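Local coordinates for protein probable dipeptidase (Pseudomonas aeruginosa, PDB 3B40) that probably hydrolyses dipeptides as a metal-dependent dipeptidase of the membrane dipeptidase (M19) family, built on a TIM-barrel fold, at residues P80-T84 against T309-E313; Y165-N169 against L178-S184; P229-S235 against S258-V264; I351-I356 against K394-N399. The protein carries 11 engineered substitutions. All blocks are in the same frame, centred on the assembly; numbering follows the deposited sequence.

Interaction 1: residues P80-T84 against T309-E313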
# COMPACT_ATOMS: atom_id res chain seq x y z
N PRO A 80 -0.39 -5.41 24.45
CA PRO A 80 0.14 -6.09 23.27
C PRO A 80 0.77 -7.43 23.62
O PRO A 80 1.34 -7.60 24.69
CB PRO A 80 1.19 -5.12 22.74
CG PRO A 80 1.55 -4.26 23.90
CD PRO A 80 0.29 -4.13 24.72
N HIS A 81 0.67 -8.38 22.70
CA HIS A 81 1.21 -9.70 22.92
C HIS A 81 2.33 -9.91 21.93
O HIS A 81 2.17 -9.63 20.73
CB HIS A 81 0.10 -10.76 22.77
CG HIS A 81 -1.12 -10.45 23.58
ND1 HIS A 81 -1.28 -10.88 24.88
CD2 HIS A 81 -2.22 -9.71 23.29
CE1 HIS A 81 -2.43 -10.43 25.35
NE2 HIS A 81 -3.02 -9.72 24.40
N LYS A 82 3.48 -10.36 22.43
CA LYS A 82 4.57 -10.70 21.54
C LYS A 82 4.20 -11.93 20.73
O LYS A 82 3.46 -12.80 21.22
CB LYS A 82 5.90 -10.89 22.29
CG LYS A 82 6.67 -9.61 22.41
CD LYS A 82 8.00 -9.74 23.12
CE LYS A 82 8.43 -8.37 23.59
NZ LYS A 82 9.88 -8.11 23.43
N PRO A 83 4.65 -11.99 19.47
CA PRO A 83 4.44 -13.14 18.60
C PRO A 83 5.04 -14.43 19.14
O PRO A 83 6.20 -14.45 19.57
CB PRO A 83 5.17 -12.75 17.31
CG PRO A 83 5.18 -11.28 17.33
CD PRO A 83 5.37 -10.90 18.76
N THR A 84 4.23 -15.48 19.09
CA THR A 84 4.62 -16.85 19.40
C THR A 84 4.49 -17.63 18.08
O THR A 84 4.02 -17.06 17.09
CB THR A 84 3.67 -17.47 20.44
OG1 THR A 84 2.35 -17.56 19.89
CG2 THR A 84 3.63 -16.63 21.71
N THR A 309 13.40 -4.16 22.06
CA THR A 309 13.20 -5.62 22.15
C THR A 309 13.28 -6.19 23.59
O THR A 309 12.67 -7.24 23.87
CB THR A 309 14.18 -6.42 21.24
OG1 THR A 309 13.77 -7.80 21.20
CG2 THR A 309 15.63 -6.33 21.76
N ILE A 310 13.99 -5.50 24.48
CA ILE A 310 14.12 -5.96 25.90
C ILE A 310 13.02 -5.47 26.84
O ILE A 310 12.92 -5.95 27.98
CB ILE A 310 15.53 -5.66 26.53
CG1 ILE A 310 15.70 -4.15 26.80
CG2 ILE A 310 16.64 -6.12 25.59
CD1 ILE A 310 16.78 -3.81 27.85
N TRP A 311 12.17 -4.56 26.37
CA TRP A 311 11.05 -4.04 27.16
C TRP A 311 9.95 -5.08 27.49
O TRP A 311 9.55 -5.88 26.63
CB TRP A 311 10.37 -2.89 26.42
CG TRP A 311 11.16 -1.63 26.33
CD1 TRP A 311 12.46 -1.44 26.69
CD2 TRP A 311 10.69 -0.37 25.83
NE1 TRP A 311 12.83 -0.14 26.45
CE2 TRP A 311 11.76 0.54 25.95
CE3 TRP A 311 9.47 0.09 25.32
CZ2 TRP A 311 11.65 1.88 25.55
CZ3 TRP A 311 9.35 1.42 24.94
CH2 TRP A 311 10.43 2.29 25.05
N PRO A 312 9.40 -5.01 28.72
CA PRO A 312 8.20 -5.83 28.97
C PRO A 312 7.03 -5.38 28.08
O PRO A 312 7.01 -4.23 27.65
CB PRO A 312 7.89 -5.58 30.46
CG PRO A 312 9.19 -5.01 31.07
CD PRO A 312 9.84 -4.24 29.90
N GLU A 313 6.10 -6.27 27.77
CA GLU A 313 4.97 -5.89 26.88
C GLU A 313 4.21 -4.66 27.36
O GLU A 313 3.87 -3.78 26.57
CB GLU A 313 4.01 -7.07 26.66
CG GLU A 313 4.68 -8.25 25.95
CD GLU A 313 3.82 -9.52 25.96
OE1 GLU A 313 2.93 -9.64 26.82
OE2 GLU A 313 4.03 -10.41 25.09
O HOH W 1 9.38 -5.41 23.62
O HOH W 2 11.63 -9.21 21.57
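Lys82 NZ is held by two waters that tie it to the backbone and hydroxyl of residues 309-313. Water 1 accepts from NZ at 2.8 Å and donates to Trp311 O, while water 2 accepts from the same nitrogen and, 2.6 Å from Thr309 OG1, donates to that hydroxyl oxygen. Thr309 O lies 3.0 Å from Lys82 NZ as well, so the ammonium sits among oxygens on the 309-313 side. The lysine chain runs nearly straight from CG and bends only at its last torsion (chi4 -140°), which turns NZ in among them. At the other end of the same residue, Lys82 N donates to Glu313 OE2 at 2.7 Å. This bond is nearly straight (169°), but OE2 is met from above the carboxylate plane, 48° out of it. Glu313 reaches over by an extended chain whose CB passes Pro80 O at 3.4 Å, and the ring atom Pro80 CG rests 3.6 Å from Glu313 O. The carboxylate therefore serves a backbone N-H, with Lys82 NZ 6.5 Å from Glu313 OE2, too far for a salt bridge, though the opposite charges probably still attract weakly. Thr309 OG1 has a second partner in Asn182, and Pro80 and Lys82 both lean on Phe180. The contact lies at the surface, where the loop between strand 62-68 and helix 87-108 meets the loop leading into helix 313-328; Pro312 is the N-cap of that helix, Glu313 stands in its first turn, and the Trp311 ring meets Arg315 (cation-pi) and Tyr319 (edge-to-face) farther along it.

Interaction 2: residues Y165-N169 against L178-S184. Engineered in segment 178-184: Ser184 (natural residue Thr).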
# COMPACT_ATOMS: atom_id res chain seq x y z
N TYR A 165 5.48 -6.48 4.82
CA TYR A 165 4.80 -5.42 5.53
C TYR A 165 5.82 -4.86 6.55
O TYR A 165 7.04 -4.96 6.34
CB TYR A 165 3.52 -5.97 6.18
CG TYR A 165 2.57 -4.94 6.75
CD1 TYR A 165 1.91 -4.01 5.93
CD2 TYR A 165 2.32 -4.91 8.12
CE1 TYR A 165 1.00 -3.05 6.48
CE2 TYR A 165 1.46 -3.96 8.68
CZ TYR A 165 0.79 -3.04 7.85
OH TYR A 165 -0.07 -2.14 8.44
N VAL A 166 5.33 -4.24 7.60
CA VAL A 166 6.12 -3.97 8.82
C VAL A 166 6.58 -5.31 9.44
O VAL A 166 5.80 -6.27 9.50
CB VAL A 166 5.27 -3.13 9.83
CG1 VAL A 166 6.04 -2.89 11.11
CG2 VAL A 166 4.90 -1.78 9.23
N GLY A 167 7.85 -5.40 9.86
CA GLY A 167 8.39 -6.62 10.44
C GLY A 167 9.12 -7.44 9.39
O GLY A 167 8.66 -7.55 8.26
N ASN A 168 10.28 -7.98 9.73
CA ASN A 168 10.98 -8.90 8.83
C ASN A 168 10.17 -10.16 8.71
O ASN A 168 9.39 -10.48 9.61
CB ASN A 168 12.37 -9.27 9.38
CG ASN A 168 13.37 -8.12 9.35
OD1 ASN A 168 13.25 -7.20 8.55
ND2 ASN A 168 14.40 -8.19 10.20
N ASN A 169 10.34 -10.90 7.62
CA ASN A 169 9.81 -12.26 7.59
C ASN A 169 10.84 -13.18 6.92
O ASN A 169 11.92 -12.70 6.52
CB ASN A 169 8.42 -12.32 6.88
CG ASN A 169 8.51 -11.96 5.42
OD1 ASN A 169 9.21 -12.63 4.63
ND2 ASN A 169 7.80 -10.90 5.03
N LEU A 178 10.69 -4.45 13.12
CA LEU A 178 10.12 -4.11 14.42
C LEU A 178 10.86 -4.71 15.61
O LEU A 178 10.95 -5.95 15.74
CB LEU A 178 8.69 -4.60 14.54
CG LEU A 178 7.57 -3.89 13.81
CD1 LEU A 178 6.26 -4.38 14.46
CD2 LEU A 178 7.75 -2.37 13.90
N PRO A 179 11.30 -3.85 16.54
CA PRO A 179 11.98 -4.32 17.73
C PRO A 179 11.07 -5.15 18.64
O PRO A 179 11.55 -6.03 19.35
CB PRO A 179 12.43 -3.04 18.42
CG PRO A 179 11.50 -2.00 17.95
CD PRO A 179 11.15 -2.38 16.53
N PHE A 180 9.76 -4.91 18.59
CA PHE A 180 8.78 -5.79 19.24
C PHE A 180 8.80 -7.26 18.75
O PHE A 180 8.43 -8.18 19.51
CB PHE A 180 7.38 -5.20 19.09
CG PHE A 180 6.36 -5.80 20.02
CD1 PHE A 180 6.43 -5.59 21.40
CD2 PHE A 180 5.31 -6.56 19.50
CE1 PHE A 180 5.47 -6.16 22.28
CE2 PHE A 180 4.34 -7.13 20.37
CZ PHE A 180 4.42 -6.92 21.76
N PHE A 181 9.21 -7.49 17.50
CA PHE A 181 9.36 -8.86 16.93
C PHE A 181 10.80 -9.40 17.09
O PHE A 181 11.15 -10.44 16.52
CB PHE A 181 9.02 -8.84 15.43
CG PHE A 181 7.57 -8.49 15.11
CD1 PHE A 181 6.59 -8.53 16.10
CD2 PHE A 181 7.20 -8.19 13.79
CE1 PHE A 181 5.25 -8.21 15.78
CE2 PHE A 181 5.88 -7.87 13.46
CZ PHE A 181 4.90 -7.88 14.46
N ASN A 182 11.62 -8.64 17.80
CA ASN A 182 13.07 -8.88 17.98
C ASN A 182 13.81 -8.83 16.63
O ASN A 182 14.80 -9.51 16.43
CB ASN A 182 13.33 -10.18 18.77
CG ASN A 182 14.78 -10.33 19.21
OD1 ASN A 182 15.43 -9.34 19.54
ND2 ASN A 182 15.31 -11.57 19.18
N ASP A 183 13.34 -8.00 15.71
CA ASP A 183 13.92 -7.91 14.35
C ASP A 183 15.31 -7.27 14.38
O ASP A 183 15.56 -6.34 15.17
CB ASP A 183 13.03 -7.06 13.43
CG ASP A 183 11.81 -7.80 12.92
OD1 ASP A 183 11.68 -9.02 13.17
OD2 ASP A 183 10.99 -7.17 12.22
N SER A 184 16.20 -7.73 13.51
CA SER A 184 17.44 -7.00 13.22
C SER A 184 17.37 -6.44 11.80
O SER A 184 16.90 -7.14 10.88
CB SER A 184 18.68 -7.91 13.36
OG SER A 184 18.98 -8.09 14.74
O HOH W 3 9.59 -10.22 12.27
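Within the long connection between strand 160-162 and helix 193-205, residues 178-184 form a compact turn with a short 3-10 segment at 179-181, and the carboxylate of Asp183 joins it to residues 165-169. Asp183 OD2 accepts Asn168 N at 2.7 Å and Leu178 N at 2.9 Å, the two donors coming from opposite faces of the carboxylate plane. These bonds hold the carboxylate against rotation, and water 3 bridges its other oxygen, OD1, to Asn168 O. Leu178 O is likewise doubly used, taking Phe181 N and Asp183 N from opposite faces of the carbonyl, which closes the turn. The Asn168 side chain slides past Asp183 in the opposite direction, its amide stacked on the carboxylate with only 18° between the planes. Its ND2 thereby reaches Ser184 O at 2.8 Å, with the oxygen close to the amide plane, although the bond is bent (140°) and arrives above the carbonyl plane. Ser184 is an engineered residue and takes part through its backbone. Gly167 CA comes within 3.2 Å of Asp183 OD2 and faces the edge of the Phe181 ring, 3.9 Å from CD2. Beside the polar core, Val166 CG1, anti to its own nitrogen (chi1 178°), presses on Leu178 CG at 3.3 Å, a tight fit. Asn168 OD1 takes Ser174 N inside the same connection. All of this lies beyond strand 160-162 of the barrel sheet, with Phe180 of the turn stacked on Phe316 of helix 313-328, and Phe181 touching Pro83, ahead of helix 87-108.

Interaction 3: residues P229-S235 against S258-V264; sequences PIVASHS and SGGVIQV
Ser258 reaches from the end of helix 249-257 to the start of strand 230-235. Its CB lies 3.8 Å from Ile230 N and 4.0 Å from Ile230 CG1; its tip, OG, accepts Ile230 N at 2.9 Å in a nearly straight bond and also touches CG1. With chi1 at 77°, OG stands between the serine's own N and carbonyl carbon, and it donates back to Ile255 O in the last turn of the helix. The carbonyl of Ser258 faces the Pro229 ring, and Gly259, with positive phi, ends the helix in a Schellman motif. Gly260 CA then comes within 3.0 Å of Ile230 O, a CA-H...O contact beside the bond that Val261 N makes to that oxygen. From there the two strands run parallel in a beta-alpha-beta unit: Ala232 N donates to Val261 O at 3.0 Å and Gln263 N to Ala232 O at 2.8 Å, both almost linear with the carbonyl they meet. Val231 and Val261 project from one face of the sheet, Ala232 and Ile262 from the other, where helix 249-257 lies. The chain turns a corner at Ser233 and His234, and the register slips by one residue in a beta bulge before Ser235 N rejoins at Gln263 O, 3.3 Å away. His234 ND1 donates to Ser233 OG, which also bonds Asp210. The backbone polar groups between the strands are thus largely paired despite burial, and the serine hydroxyl extends this pairing beyond the strand, supplying the acceptor for Ile230 N where the helix ends.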
# COMPACT_ATOMS: atom_id res chain seq x y z
N PRO A 229 7.80 -6.80 -15.33
CA PRO A 229 7.58 -5.54 -14.59
C PRO A 229 7.27 -5.73 -13.11
O PRO A 229 6.58 -6.68 -12.73
CB PRO A 229 6.40 -4.89 -15.33
CG PRO A 229 6.64 -5.40 -16.82
CD PRO A 229 7.09 -6.81 -16.63
N ILE A 230 7.85 -4.86 -12.29
CA ILE A 230 7.57 -4.85 -10.87
C ILE A 230 6.90 -3.53 -10.51
O ILE A 230 6.98 -2.54 -11.27
CB ILE A 230 8.84 -5.15 -10.00
CG1 ILE A 230 9.90 -4.04 -10.10
CG2 ILE A 230 9.48 -6.57 -10.41
CD1 ILE A 230 11.05 -4.19 -9.04
N VAL A 231 6.23 -3.51 -9.37
CA VAL A 231 5.42 -2.38 -8.97
C VAL A 231 5.71 -2.03 -7.51
O VAL A 231 6.07 -2.90 -6.72
CB VAL A 231 3.89 -2.71 -9.24
CG1 VAL A 231 2.96 -1.78 -8.51
CG2 VAL A 231 3.61 -2.73 -10.80
N ALA A 232 5.60 -0.76 -7.16
CA ALA A 232 5.51 -0.38 -5.78
C ALA A 232 4.05 0.11 -5.59
O ALA A 232 3.72 1.21 -6.03
CB ALA A 232 6.51 0.75 -5.47
N SER A 233 3.22 -0.71 -4.93
CA SER A 233 1.78 -0.48 -4.89
C SER A 233 1.37 0.71 -3.98
O SER A 233 0.29 1.27 -4.13
CB SER A 233 1.06 -1.76 -4.47
OG SER A 233 1.33 -2.02 -3.09
N HIS A 234 2.26 1.08 -3.04
CA HIS A 234 2.03 2.25 -2.18
C HIS A 234 3.34 2.72 -1.60
O HIS A 234 3.76 2.22 -0.52
CB HIS A 234 1.00 1.96 -1.06
CG HIS A 234 1.31 0.76 -0.20
ND1 HIS A 234 1.69 -0.46 -0.71
CD2 HIS A 234 1.22 0.58 1.15
CE1 HIS A 234 1.84 -1.34 0.27
NE2 HIS A 234 1.55 -0.74 1.41
N SER A 235 4.01 3.63 -2.31
CA SER A 235 5.30 4.21 -1.88
C SER A 235 5.37 5.71 -2.20
O SER A 235 4.66 6.16 -3.10
CB SER A 235 6.46 3.47 -2.57
OG SER A 235 6.67 2.17 -2.01
N SER A 258 12.39 -2.14 -15.01
CA SER A 258 11.64 -3.38 -15.21
C SER A 258 10.43 -3.15 -16.11
O SER A 258 9.79 -4.12 -16.52
CB SER A 258 11.16 -3.98 -13.86
OG SER A 258 10.03 -3.28 -13.33
N GLY A 259 10.09 -1.88 -16.38
CA GLY A 259 8.87 -1.55 -17.11
C GLY A 259 7.71 -1.29 -16.19
O GLY A 259 6.58 -1.17 -16.63
N GLY A 260 7.99 -1.14 -14.89
CA GLY A 260 6.96 -1.14 -13.88
C GLY A 260 6.43 0.22 -13.47
O GLY A 260 6.60 1.21 -14.20
N VAL A 261 5.80 0.29 -12.29
CA VAL A 261 5.10 1.53 -11.89
C VAL A 261 5.26 1.82 -10.41
O VAL A 261 5.20 0.91 -9.58
CB VAL A 261 3.54 1.52 -12.23
CG1 VAL A 261 2.93 2.87 -11.96
CG2 VAL A 261 3.28 1.16 -13.69
N ILE A 262 5.45 3.10 -10.08
CA ILE A 262 5.50 3.57 -8.69
C ILE A 262 4.16 4.22 -8.39
O ILE A 262 3.84 5.27 -8.93
CB ILE A 262 6.67 4.55 -8.47
CG1 ILE A 262 7.99 3.84 -8.78
CG2 ILE A 262 6.70 5.05 -7.02
CD1 ILE A 262 8.98 4.68 -9.47
N GLN A 263 3.37 3.56 -7.57
CA GLN A 263 2.03 4.07 -7.27
C GLN A 263 2.15 4.94 -6.03
O GLN A 263 2.22 4.43 -4.91
CB GLN A 263 1.03 2.92 -7.10
CG GLN A 263 0.90 2.01 -8.34
CD GLN A 263 -0.20 2.45 -9.33
OE1 GLN A 263 -0.01 2.39 -10.54
NE2 GLN A 263 -1.34 2.88 -8.80
N VAL A 264 2.17 6.25 -6.23
CA VAL A 264 2.46 7.24 -5.18
C VAL A 264 1.34 7.33 -4.17
O VAL A 264 0.18 7.60 -4.53
CB VAL A 264 2.72 8.65 -5.77
CG1 VAL A 264 2.95 9.68 -4.66
CG2 VAL A 264 3.93 8.63 -6.75

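Interaction 4: residues I351-I356 against K394-N399. With CD (cadmium ion), chain C.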
# COMPACT_ATOMS: atom_id res chain seq x y z
N ILE A 351 6.24 9.91 -17.14
CA ILE A 351 4.79 9.81 -16.88
C ILE A 351 4.30 8.37 -16.97
O ILE A 351 3.30 8.03 -16.36
CB ILE A 351 3.92 10.77 -17.81
CG1 ILE A 351 2.45 10.78 -17.37
CG2 ILE A 351 4.01 10.43 -19.29
CD1 ILE A 351 2.22 11.57 -16.09
N ASP A 352 5.01 7.54 -17.73
CA ASP A 352 4.54 6.17 -18.00
C ASP A 352 4.77 5.20 -16.82
O ASP A 352 4.34 4.02 -16.85
CB ASP A 352 5.22 5.60 -19.24
CG ASP A 352 4.75 6.24 -20.55
OD1 ASP A 352 3.59 6.72 -20.68
OD2 ASP A 352 5.57 6.20 -21.50
N HIS A 353 5.44 5.68 -15.79
CA HIS A 353 5.86 4.80 -14.70
C HIS A 353 5.39 5.21 -13.34
O HIS A 353 5.97 4.78 -12.30
CB HIS A 353 7.39 4.66 -14.72
CG HIS A 353 7.88 4.06 -15.99
ND1 HIS A 353 7.75 2.71 -16.26
CD2 HIS A 353 8.42 4.62 -17.10
CE1 HIS A 353 8.23 2.47 -17.47
NE2 HIS A 353 8.65 3.61 -17.98
N VAL A 354 4.34 6.03 -13.34
CA VAL A 354 3.75 6.56 -12.12
C VAL A 354 2.22 6.28 -12.02
O VAL A 354 1.49 6.29 -13.02
CB VAL A 354 4.09 8.09 -11.92
CG1 VAL A 354 3.70 8.59 -10.51
CG2 VAL A 354 5.59 8.36 -12.12
N GLY A 355 1.77 6.04 -10.80
CA GLY A 355 0.34 5.82 -10.49
C GLY A 355 0.01 6.44 -9.15
O GLY A 355 0.77 7.25 -8.65
N ILE A 356 -1.12 6.04 -8.57
CA ILE A 356 -1.67 6.72 -7.39
C ILE A 356 -2.26 5.65 -6.49
O ILE A 356 -2.81 4.66 -6.97
CB ILE A 356 -2.83 7.75 -7.77
CG1 ILE A 356 -2.34 8.76 -8.82
CG2 ILE A 356 -3.35 8.49 -6.50
CD1 ILE A 356 -3.48 9.57 -9.50
N LYS A 394 -3.23 7.92 -17.40
CA LYS A 394 -2.10 7.01 -17.16
C LYS A 394 -1.86 6.89 -15.65
O LYS A 394 -1.80 5.79 -15.12
CB LYS A 394 -0.85 7.54 -17.84
CG LYS A 394 -0.89 7.55 -19.35
CD LYS A 394 0.49 7.76 -19.96
CE LYS A 394 0.36 7.73 -21.47
NZ LYS A 394 1.63 8.09 -22.14
N LEU A 395 -1.78 8.03 -14.96
CA LEU A 395 -1.66 8.10 -13.49
C LEU A 395 -2.73 7.32 -12.76
O LEU A 395 -2.44 6.59 -11.83
CB LEU A 395 -1.61 9.56 -12.95
CG LEU A 395 -0.32 10.36 -13.18
CD1 LEU A 395 -0.53 11.86 -12.93
CD2 LEU A 395 0.83 9.84 -12.26
N TRP A 396 -3.98 7.48 -13.19
CA TRP A 396 -5.13 6.84 -12.51
C TRP A 396 -5.36 5.37 -12.84
O TRP A 396 -6.40 4.77 -12.46
CB TRP A 396 -6.40 7.64 -12.76
CG TRP A 396 -6.72 8.60 -11.64
CD1 TRP A 396 -6.91 9.94 -11.76
CD2 TRP A 396 -6.85 8.28 -10.25
NE1 TRP A 396 -7.16 10.49 -10.53
CE2 TRP A 396 -7.14 9.48 -9.58
CE3 TRP A 396 -6.73 7.09 -9.50
CZ2 TRP A 396 -7.33 9.55 -8.20
CZ3 TRP A 396 -6.94 7.15 -8.11
CH2 TRP A 396 -7.21 8.37 -7.48
N GLY A 397 -4.41 4.76 -13.55
CA GLY A 397 -4.52 3.32 -13.81
C GLY A 397 -3.99 2.79 -15.13
O GLY A 397 -3.65 1.60 -15.21
N GLY A 398 -3.93 3.63 -16.16
CA GLY A 398 -3.40 3.22 -17.47
C GLY A 398 -2.03 2.55 -17.39
O GLY A 398 -1.77 1.54 -18.05
N ASN A 399 -1.14 3.12 -16.58
CA ASN A 399 0.21 2.58 -16.44
C ASN A 399 0.20 1.23 -15.75
O ASN A 399 0.86 0.27 -16.20
CB ASN A 399 1.08 3.56 -15.64
CG ASN A 399 1.38 4.83 -16.40
OD1 ASN A 399 1.45 4.84 -17.63
ND2 ASN A 399 1.61 5.93 -15.66
CD CD C . 9.28 3.76 -20.18
O HOH W 4 7.20 3.52 -21.20
O HOH W 5 -3.49 4.18 -10.35
O HOH W 6 8.12 1.36 -20.70
O HOH W 7 11.66 3.58 -19.47
O HOH W 8 9.51 6.19 -20.01
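Asn399 ND2 grips two carbonyls, one on the first residue of strand 354-357 of the TIM barrel and one in the turn before it: Val354 O at 2.7 Å, close to the amide plane, and Ile351 O at 2.8 Å, tilted 25° from it. Using both protons of one NH2 fixes the amide and ties helix 389-409 to the turn and the strand's first residue. Asn399 OD1 lies near Asp352 O, two acceptors that cannot bond each other; Arg402 NH2 donates to Asp352 O and weakly to OD1. On the apolar side, Leu395 CG meets Ile351 CD1, and Leu395 CD2 is 3.6 Å from Val354 CG1, the leucine and valine lying side by side. Ile356 points at the helix with CG1 beside its own nitrogen (chi1 -54°), which sends CD1 over the face of Trp396, 3.7 Å from the centroid of the five-membered ring, a CH-pi contact. Trp396 NE1 is secured by Thr379. Gly355 has no side chain, and its CA comes to 3.2 Å from Leu395 O. Farther out, the extended Lys394 chain crosses Asp352 and its NZ forms a salt bridge with OD1 at 2.8 Å, while the other carboxylate oxygen accepts water 4. That water is a ligand of a cadmium ion, which His353 NE2 binds directly at 2.3 Å, while the other ring nitrogen, His353 ND1, donates to Gly260 O.

Along the chain, interaction 2 closes before interaction 3 opens, both inside the loop closed by interaction 1, and interaction 4 follows them all. Interactions 1 and 2 touch, their centres about 11 Å apart, through Thr309 on Pro179 and His81 on Phe180; together they join three loops beyond the strands at one end of the molecule. Interactions 3 and 4, centres about 9 Å apart, share neighbouring strands 261-265 and 354-357 of the parallel barrel sheet, linked by backbone bonds at Ile262 and His353. The centres of interactions 1 and 4 are about 41 Å apart, on opposite sides of the chain's centre; one pair joins connecting loops, the other lies in the barrel wall and its helices.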